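Local coordinates for protein Alpha/beta hydrolase (Paenibacillus sp. VTT E-133280, PDB 6TJ2) that probably hydrolyses ester bonds, with methyl salicylate as a likely substrate, as does the tobacco salicylic acid binding protein 2, at residues D107-F118 against R133-F143. Sequence-based numbering, arbitrary orientation.
Sequences DLKDFILLGHSF and RIKRIVFFDAF
Val138 fits between Ile112 and Leu114 where strands 111-117 and 136-139 run parallel, neighbours in the central sheet of the alpha/beta hydrolase fold. Its two methyls divide the work: CG2 meets Ile112 CG2 at 3.6 Å, while CG1 lies against Leu114 CD1. Leu114 holds CG anti to its backbone N (chi1 -174°), which lets the fork of its side chain bridge Val138 and Phe140, CD2 lying at the edge of the Phe140 ring. The His116 ring then turns an edge onto a face of Phe140, CD2 3.6 Å from Phe140 CE1, with the planes 60° apart. Helix 272-283 packs on Leu114, Val138 and Phe140. On the other face, Ile134 points CG1 at the Phe111 ring and CD1 at Leu113 CD2 (3.8 Å), and helix 119-129, the connection of this beta-alpha-beta crossover, packs over Leu113 and Ile137. A backbone ladder runs from Leu113 N-Arg136 O to Phe140 N-Gly115 O.

A bulge shifts the register between Phe111 and Ile112. On its N-terminal side, extended Arg133 uses NH1 for a salt bridge to Asp107 OD1 and a hydrogen bond to Leu108 O from above the carbonyl plane, both 2.9 Å. At the opposite end Ala142 CB sits against Gly115 O at 3.5 Å, Ser117 N donates to Asp141 O (3.0 Å) and Phe143 N to Ser117 O (3.1 Å). Ser117, with positive phi (50°), fits the nucleophile elbow of a GxSxG motif and probably forms a triad with His264 and Asp234. The chemistry thus changes from a charged outer end, through apolar side chains over a backbone ladder, to bonds holding the probable nucleophile by both N and O to the chain turning away after strand 136-139.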
ATOM      1  N   ASP A 107       8.760 -38.220  -8.021  1.00 16.57           N
ATOM      2  CA  ASP A 107       9.812 -38.148  -6.998  1.00 15.95           C
ATOM      3  C   ASP A 107      10.408 -36.731  -6.956  1.00 16.96           C
ATOM      4  O   ASP A 107      11.632 -36.547  -6.828  1.00 16.04           O
ATOM      5  CB  ASP A 107      10.875 -39.264  -7.161  1.00 18.21           C
ATOM      6  CG  ASP A 107      11.752 -39.389  -5.931  1.00 23.55           C
ATOM      7  OD1 ASP A 107      11.290 -39.159  -4.823  1.00 19.71           O
ATOM      8  OD2 ASP A 107      12.979 -39.590  -6.063  1.00 30.11           O
ATOM      9  N   LEU A 108       9.580 -35.706  -6.870  1.00 13.79           N
ATOM     10  CA  LEU A 108      10.061 -34.310  -6.904  1.00 14.75           C
ATOM     11  C   LEU A 108      10.641 -33.985  -5.540  1.00 14.74           C
ATOM     12  O   LEU A 108      10.046 -34.400  -4.513  1.00 15.14           O
ATOM     13  CB  LEU A 108       8.913 -33.358  -7.226  1.00 14.18           C
ATOM     14  CG  LEU A 108       8.275 -33.570  -8.588  1.00 14.97           C
ATOM     15  CD1 LEU A 108       7.213 -32.537  -8.903  1.00 15.22           C
ATOM     16  CD2 LEU A 108       9.311 -33.593  -9.692  1.00 16.87           C
ATOM     17  N   LYS A 109      11.771 -33.274  -5.490  1.00 15.52           N
ATOM     18  CA  LYS A 109      12.317 -32.800  -4.223  1.00 16.43           C
ATOM     19  C   LYS A 109      13.117 -31.512  -4.432  1.00 15.34           C
ATOM     20  O   LYS A 109      13.372 -31.124  -5.589  1.00 16.17           O
ATOM     21  CB  LYS A 109      13.089 -33.891  -3.504  1.00 24.11           C
ATOM     22  CG  LYS A 109      14.102 -34.522  -4.394  1.00 24.47           C
ATOM     23  CD  LYS A 109      14.746 -35.792  -3.809  1.00 27.78           C
ATOM     24  CE  LYS A 109      13.970 -37.068  -4.030  1.00 32.08           C
ATOM     25  NZ  LYS A 109      14.812 -38.248  -3.727  1.00 34.96           N
ATOM     26  N   ASP A 110      13.352 -30.861  -3.318  1.00 13.79           N
ATOM     27  CA  ASP A 110      14.087 -29.590  -3.220  1.00 15.13           C
ATOM     28  C   ASP A 110      13.438 -28.559  -4.144  1.00 13.56           C
ATOM     29  O   ASP A 110      14.137 -27.811  -4.818  1.00 15.79           O
ATOM     30  CB  ASP A 110      15.560 -29.824  -3.589  1.00 17.64           C
ATOM     31  CG  ASP A 110      16.473 -28.686  -3.174  1.00 24.21           C
ATOM     32  OD1 ASP A 110      16.253 -28.080  -2.079  1.00 28.84           O
ATOM     33  OD2 ASP A 110      17.417 -28.422  -3.972  1.00 29.36           O
ATOM     34  N   PHE A 111      12.113 -28.455  -4.069  1.00 13.48           N
ATOM     35  CA  PHE A 111      11.338 -27.583  -4.956  1.00 12.03           C
ATOM     36  C   PHE A 111      10.686 -26.456  -4.139  1.00 13.35           C
ATOM     37  O   PHE A 111      10.448 -26.522  -2.923  1.00 12.96           O
ATOM     38  CB  PHE A 111      10.331 -28.381  -5.790  1.00 11.98           C
ATOM     39  CG  PHE A 111       9.303 -29.151  -5.031  1.00 12.78           C
ATOM     40  CD1 PHE A 111       8.153 -28.554  -4.491  1.00 13.09           C
ATOM     41  CD2 PHE A 111       9.472 -30.506  -4.853  1.00 13.80           C
ATOM     42  CE1 PHE A 111       7.220 -29.327  -3.823  1.00 14.18           C
ATOM     43  CE2 PHE A 111       8.561 -31.249  -4.139  1.00 14.36           C
ATOM     44  CZ  PHE A 111       7.438 -30.669  -3.610  1.00 14.95           C
ATOM     45  N   ILE A 112      10.340 -25.457  -4.920  1.00 12.02           N
ATOM     46  CA  ILE A 112       9.548 -24.295  -4.430  1.00 12.28           C
ATOM     47  C   ILE A 112       8.088 -24.648  -4.638  1.00 11.89           C
ATOM     48  O   ILE A 112       7.675 -24.838  -5.802  1.00 11.92           O
ATOM     49  CB  ILE A 112       9.930 -23.022  -5.193  1.00 12.36           C
ATOM     50  CG1 ILE A 112      11.434 -22.755  -5.080  1.00 15.98           C
ATOM     51  CG2 ILE A 112       9.114 -21.850  -4.680  1.00 12.20           C
ATOM     52  CD1 ILE A 112      11.947 -21.810  -6.008  1.00 21.54           C
ATOM     53  N   LEU A 113       7.304 -24.745  -3.574  1.00 10.59           N
ATOM     54  CA  LEU A 113       5.873 -25.084  -3.686  1.00 11.72           C
ATOM     55  C   LEU A 113       5.141 -23.751  -3.643  1.00 10.46           C
ATOM     56  O   LEU A 113       5.171 -23.070  -2.577  1.00 11.23           O
ATOM     57  CB  LEU A 113       5.470 -26.003  -2.542  1.00 11.52           C
ATOM     58  CG  LEU A 113       4.003 -26.457  -2.577  1.00 11.40           C
ATOM     59  CD1 LEU A 113       3.715 -27.230  -3.871  1.00 12.61           C
ATOM     60  CD2 LEU A 113       3.725 -27.310  -1.325  1.00 12.38           C
ATOM     61  N   LEU A 114       4.501 -23.368  -4.743  1.00 10.66           N
ATOM     62  CA  LEU A 114       3.881 -22.022  -4.890  1.00 11.26           C
ATOM     63  C   LEU A 114       2.410 -22.189  -5.146  1.00 11.28           C
ATOM     64  O   LEU A 114       2.056 -22.929  -6.088  1.00 11.78           O
ATOM     65  CB  LEU A 114       4.619 -21.273  -5.992  1.00 12.75           C
ATOM     66  CG  LEU A 114       4.225 -19.804  -6.212  1.00 13.36           C
ATOM     67  CD1 LEU A 114       5.411 -19.059  -6.829  1.00 15.26           C
ATOM     68  CD2 LEU A 114       2.973 -19.663  -7.043  1.00 13.52           C
ATOM     69  N   GLY A 115       1.568 -21.512  -4.391  1.00  9.61           N
ATOM     70  CA  GLY A 115       0.104 -21.568  -4.570  1.00 11.53           C
ATOM     71  C   GLY A 115      -0.459 -20.199  -4.786  1.00 10.29           C
ATOM     72  O   GLY A 115       0.048 -19.228  -4.214  1.00 10.92           O
ATOM     73  N   HIS A 116      -1.470 -20.095  -5.637  1.00 10.34           N
ATOM     74  CA  HIS A 116      -2.270 -18.883  -5.903  1.00 10.58           C
ATOM     75  C   HIS A 116      -3.654 -19.075  -5.340  1.00 11.72           C
ATOM     76  O   HIS A 116      -4.198 -20.180  -5.472  1.00 11.25           O
ATOM     77  CB  HIS A 116      -2.261 -18.588  -7.380  1.00 11.09           C
ATOM     78  CG  HIS A 116      -3.026 -17.398  -7.809  1.00 11.15           C
ATOM     79  ND1 HIS A 116      -4.308 -17.466  -8.188  1.00 14.24           N
ATOM     80  CD2 HIS A 116      -2.653 -16.096  -7.935  1.00 12.51           C
ATOM     81  CE1 HIS A 116      -4.718 -16.277  -8.602  1.00 14.25           C
ATOM     82  NE2 HIS A 116      -3.718 -15.444  -8.474  1.00 12.46           N
ATOM     83  N   SER A 117      -4.220 -18.045  -4.719  1.00 11.45           N
ATOM     84  CA  SER A 117      -5.601 -18.036  -4.191  1.00 13.01           C
ATOM     85  C   SER A 117      -5.896 -19.272  -3.330  1.00 12.14           C
ATOM     86  O   SER A 117      -5.191 -19.517  -2.334  1.00 13.37           O
ATOM     87  CB  SER A 117      -6.582 -17.702  -5.288  1.00 14.73           C
ATOM     88  OG  SER A 117      -6.538 -18.589  -6.383  1.00 19.60           O
ATOM     89  N   PHE A 118      -6.966 -20.022  -3.593  1.00 12.35           N
ATOM     90  CA  PHE A 118      -7.353 -21.239  -2.857  1.00 12.22           C
ATOM     91  C   PHE A 118      -6.158 -22.171  -2.814  1.00 10.56           C
ATOM     92  O   PHE A 118      -5.999 -22.986  -1.890  1.00 11.12           O
ATOM     93  CB  PHE A 118      -8.521 -21.896  -3.583  1.00 11.73           C
ATOM     94  CG  PHE A 118      -8.809 -23.330  -3.208  1.00 11.20           C
ATOM     95  CD1 PHE A 118      -9.442 -23.660  -2.020  1.00 12.09           C
ATOM     96  CD2 PHE A 118      -8.356 -24.388  -3.985  1.00 10.93           C
ATOM     97  CE1 PHE A 118      -9.648 -24.982  -1.645  1.00 12.40           C
ATOM     98  CE2 PHE A 118      -8.554 -25.720  -3.608  1.00 11.40           C
ATOM     99  CZ  PHE A 118      -9.201 -26.007  -2.437  1.00 11.79           C
ATOM    100  N   ARG A 133      10.458 -32.670   1.281  1.00 14.02           N
ATOM    101  CA  ARG A 133      10.650 -32.478  -0.184  1.00 14.60           C
ATOM    102  C   ARG A 133      10.709 -30.984  -0.564  1.00 14.50           C
ATOM    103  O   ARG A 133      11.023 -30.691  -1.705  1.00 15.03           O
ATOM    104  CB  ARG A 133       9.552 -33.165  -0.989  1.00 15.42           C
ATOM    105  CG  ARG A 133       9.588 -34.674  -0.905  1.00 15.09           C
ATOM    106  CD  ARG A 133       8.509 -35.239  -1.785  1.00 15.03           C
ATOM    107  NE  ARG A 133       8.508 -36.696  -1.659  1.00 16.61           N
ATOM    108  CZ  ARG A 133       9.126 -37.520  -2.472  1.00 18.43           C
ATOM    109  NH1 ARG A 133       9.791 -37.091  -3.522  1.00 17.94           N
ATOM    110  NH2 ARG A 133       9.086 -38.816  -2.188  1.00 19.55           N
ATOM    111  N   ILE A 134      10.385 -30.085   0.352  1.00 14.08           N
ATOM    112  CA  ILE A 134      10.090 -28.679  -0.002  1.00 13.38           C
ATOM    113  C   ILE A 134      11.230 -27.764   0.445  1.00 12.86           C
ATOM    114  O   ILE A 134      11.587 -27.782   1.646  1.00 15.94           O
ATOM    115  CB  ILE A 134       8.739 -28.286   0.608  1.00 13.80           C
ATOM    116  CG1 ILE A 134       7.597 -29.151   0.065  1.00 15.76           C
ATOM    117  CG2 ILE A 134       8.486 -26.804   0.361  1.00 14.73           C
ATOM    118  CD1 ILE A 134       6.344 -29.028   0.886  1.00 17.13           C
ATOM    119  N   LYS A 135      11.756 -27.000  -0.491  1.00 13.07           N
ATOM    120  CA  LYS A 135      12.795 -25.986  -0.218  1.00 13.09           C
ATOM    121  C   LYS A 135      12.191 -24.723   0.424  1.00 14.06           C
ATOM    122  O   LYS A 135      12.797 -24.136   1.325  1.00 14.69           O
ATOM    123  CB  LYS A 135      13.543 -25.676  -1.517  1.00 16.04           C
ATOM    124  CG  LYS A 135      14.626 -24.600  -1.443  1.00 20.70           C
ATOM    125  CD  LYS A 135      14.999 -24.063  -2.815  1.00 27.61           C
ATOM    126  CE  LYS A 135      16.330 -24.476  -3.367  1.00 31.39           C
ATOM    127  NZ  LYS A 135      17.411 -24.298  -2.361  1.00 31.14           N
ATOM    128  N   ARG A 136      11.056 -24.259  -0.101  1.00 12.86           N
ATOM    129  CA  ARG A 136      10.431 -22.974   0.287  1.00 12.80           C
ATOM    130  C   ARG A 136       8.983 -23.031  -0.177  1.00 11.17           C
ATOM    131  O   ARG A 136       8.697 -23.646  -1.224  1.00 12.59           O
ATOM    132  CB  ARG A 136      11.207 -21.802  -0.328  1.00 13.40           C
ATOM    133  CG  ARG A 136      10.648 -20.418  -0.024  1.00 13.35           C
ATOM    134  CD  ARG A 136      11.575 -19.281  -0.431  1.00 14.78           C
ATOM    135  NE  ARG A 136      12.694 -19.125   0.449  1.00 15.74           N
ATOM    136  CZ  ARG A 136      12.722 -18.303   1.535  1.00 17.50           C
ATOM    137  NH1 ARG A 136      11.732 -17.482   1.954  1.00 14.86           N
ATOM    138  NH2 ARG A 136      13.836 -18.309   2.251  1.00 22.83           N
ATOM    139  N   ILE A 137       8.111 -22.415   0.591  1.00 10.97           N
ATOM    140  CA  ILE A 137       6.663 -22.345   0.280  1.00 11.45           C
ATOM    141  C   ILE A 137       6.331 -20.903  -0.054  1.00 11.79           C
ATOM    142  O   ILE A 137       6.660 -19.989   0.750  1.00 12.99           O
ATOM    143  CB  ILE A 137       5.839 -22.877   1.436  1.00 12.63           C
ATOM    144  CG1 ILE A 137       6.236 -24.290   1.850  1.00 14.03           C
ATOM    145  CG2 ILE A 137       4.379 -22.776   1.079  1.00 13.97           C
ATOM    146  CD1 ILE A 137       5.624 -24.694   3.199  1.00 16.19           C
ATOM    147  N   VAL A 138       5.749 -20.653  -1.215  1.00 10.68           N
ATOM    148  CA  VAL A 138       5.451 -19.292  -1.693  1.00 11.05           C
ATOM    149  C   VAL A 138       3.949 -19.155  -1.813  1.00 11.25           C
ATOM    150  O   VAL A 138       3.325 -19.904  -2.587  1.00 11.81           O
ATOM    151  CB  VAL A 138       6.167 -18.965  -3.015  1.00 11.46           C
ATOM    152  CG1 VAL A 138       5.785 -17.576  -3.494  1.00 11.74           C
ATOM    153  CG2 VAL A 138       7.671 -19.102  -2.847  1.00 11.91           C
ATOM    154  N   PHE A 139       3.397 -18.222  -1.097  1.00  9.67           N
ATOM    155  CA  PHE A 139       1.983 -17.840  -1.206  1.00 10.39           C
ATOM    156  C   PHE A 139       1.879 -16.665  -2.145  1.00 10.66           C
ATOM    157  O   PHE A 139       2.401 -15.587  -1.825  1.00 11.90           O
ATOM    158  CB  PHE A 139       1.425 -17.466   0.161  1.00  9.84           C
ATOM    159  CG  PHE A 139       1.319 -18.633   1.100  1.00 10.22           C
ATOM    160  CD1 PHE A 139       0.086 -19.219   1.350  1.00 11.14           C
ATOM    161  CD2 PHE A 139       2.411 -19.162   1.738  1.00 11.20           C
ATOM    162  CE1 PHE A 139      -0.016 -20.315   2.188  1.00 10.37           C
ATOM    163  CE2 PHE A 139       2.328 -20.256   2.573  1.00 11.90           C
ATOM    164  CZ  PHE A 139       1.105 -20.857   2.757  1.00 11.42           C
ATOM    165  N   PHE A 140       1.269 -16.793  -3.287  1.00  9.97           N
ATOM    166  CA  PHE A 140       1.106 -15.770  -4.335  1.00 10.30           C
ATOM    167  C   PHE A 140      -0.340 -15.319  -4.360  1.00 11.28           C
ATOM    168  O   PHE A 140      -1.180 -16.064  -4.848  1.00 10.69           O
ATOM    169  CB  PHE A 140       1.631 -16.275  -5.674  1.00 11.04           C
ATOM    170  CG  PHE A 140       1.232 -15.476  -6.883  1.00 11.71           C
ATOM    171  CD1 PHE A 140       1.043 -16.088  -8.119  1.00 14.66           C
ATOM    172  CD2 PHE A 140       1.060 -14.101  -6.805  1.00 13.37           C
ATOM    173  CE1 PHE A 140       0.601 -15.344  -9.200  1.00 15.97           C
ATOM    174  CE2 PHE A 140       0.589 -13.376  -7.879  1.00 15.99           C
ATOM    175  CZ  PHE A 140       0.367 -14.005  -9.092  1.00 16.62           C
ATOM    176  N   ASP A 141      -0.660 -14.188  -3.713  1.00 10.15           N
ATOM    177  CA  ASP A 141      -2.047 -13.684  -3.673  1.00  9.87           C
ATOM    178  C   ASP A 141      -2.931 -14.870  -3.274  1.00  9.88           C
ATOM    179  O   ASP A 141      -3.932 -15.177  -3.947  1.00 11.24           O
ATOM    180  CB  ASP A 141      -2.471 -13.026  -4.973  1.00 10.86           C
ATOM    181  CG  ASP A 141      -1.770 -11.716  -5.221  1.00 13.59           C
ATOM    182  OD1 ASP A 141      -1.068 -11.262  -4.372  1.00 16.30           O
ATOM    183  OD2 ASP A 141      -2.036 -11.099  -6.278  1.00 15.16           O
ATOM    184  N   ALA A 142      -2.532 -15.487  -2.172  1.00 10.66           N
ATOM    185  CA  ALA A 142      -3.085 -16.758  -1.722  1.00 11.13           C
ATOM    186  C   ALA A 142      -3.638 -16.647  -0.307  1.00 11.20           C
ATOM    187  O   ALA A 142      -3.202 -15.829   0.519  1.00 11.61           O
ATOM    188  CB  ALA A 142      -2.077 -17.885  -1.823  1.00 12.04           C
ATOM    189  N   PHE A 143      -4.601 -17.493  -0.028  1.00 10.80           N
ATOM    190  CA  PHE A 143      -5.148 -17.630   1.329  1.00 11.54           C
ATOM    191  C   PHE A 143      -4.198 -18.460   2.165  1.00 13.30           C
ATOM    192  O   PHE A 143      -3.552 -19.415   1.670  1.00 12.91           O
ATOM    193  CB  PHE A 143      -6.530 -18.285   1.266  1.00 13.03           C
ATOM    194  CG  PHE A 143      -7.498 -17.483   0.455  1.00 13.96           C
ATOM    195  CD1 PHE A 143      -7.991 -16.296   0.981  1.00 16.95           C
ATOM    196  CD2 PHE A 143      -7.850 -17.837  -0.842  1.00 15.40           C
ATOM    197  CE1 PHE A 143      -8.845 -15.503   0.213  1.00 18.00           C
ATOM    198  CE2 PHE A 143      -8.659 -17.018  -1.605  1.00 16.46           C
ATOM    199  CZ  PHE A 143      -9.196 -15.892  -1.064  1.00 18.41           C
TER
HETATM  200  O   HOH W   1       8.615 -40.801  -4.559  1.00 31.33           O
HETATM  201  O   HOH W   2      -2.426 -12.654  -8.631  1.00 22.73           O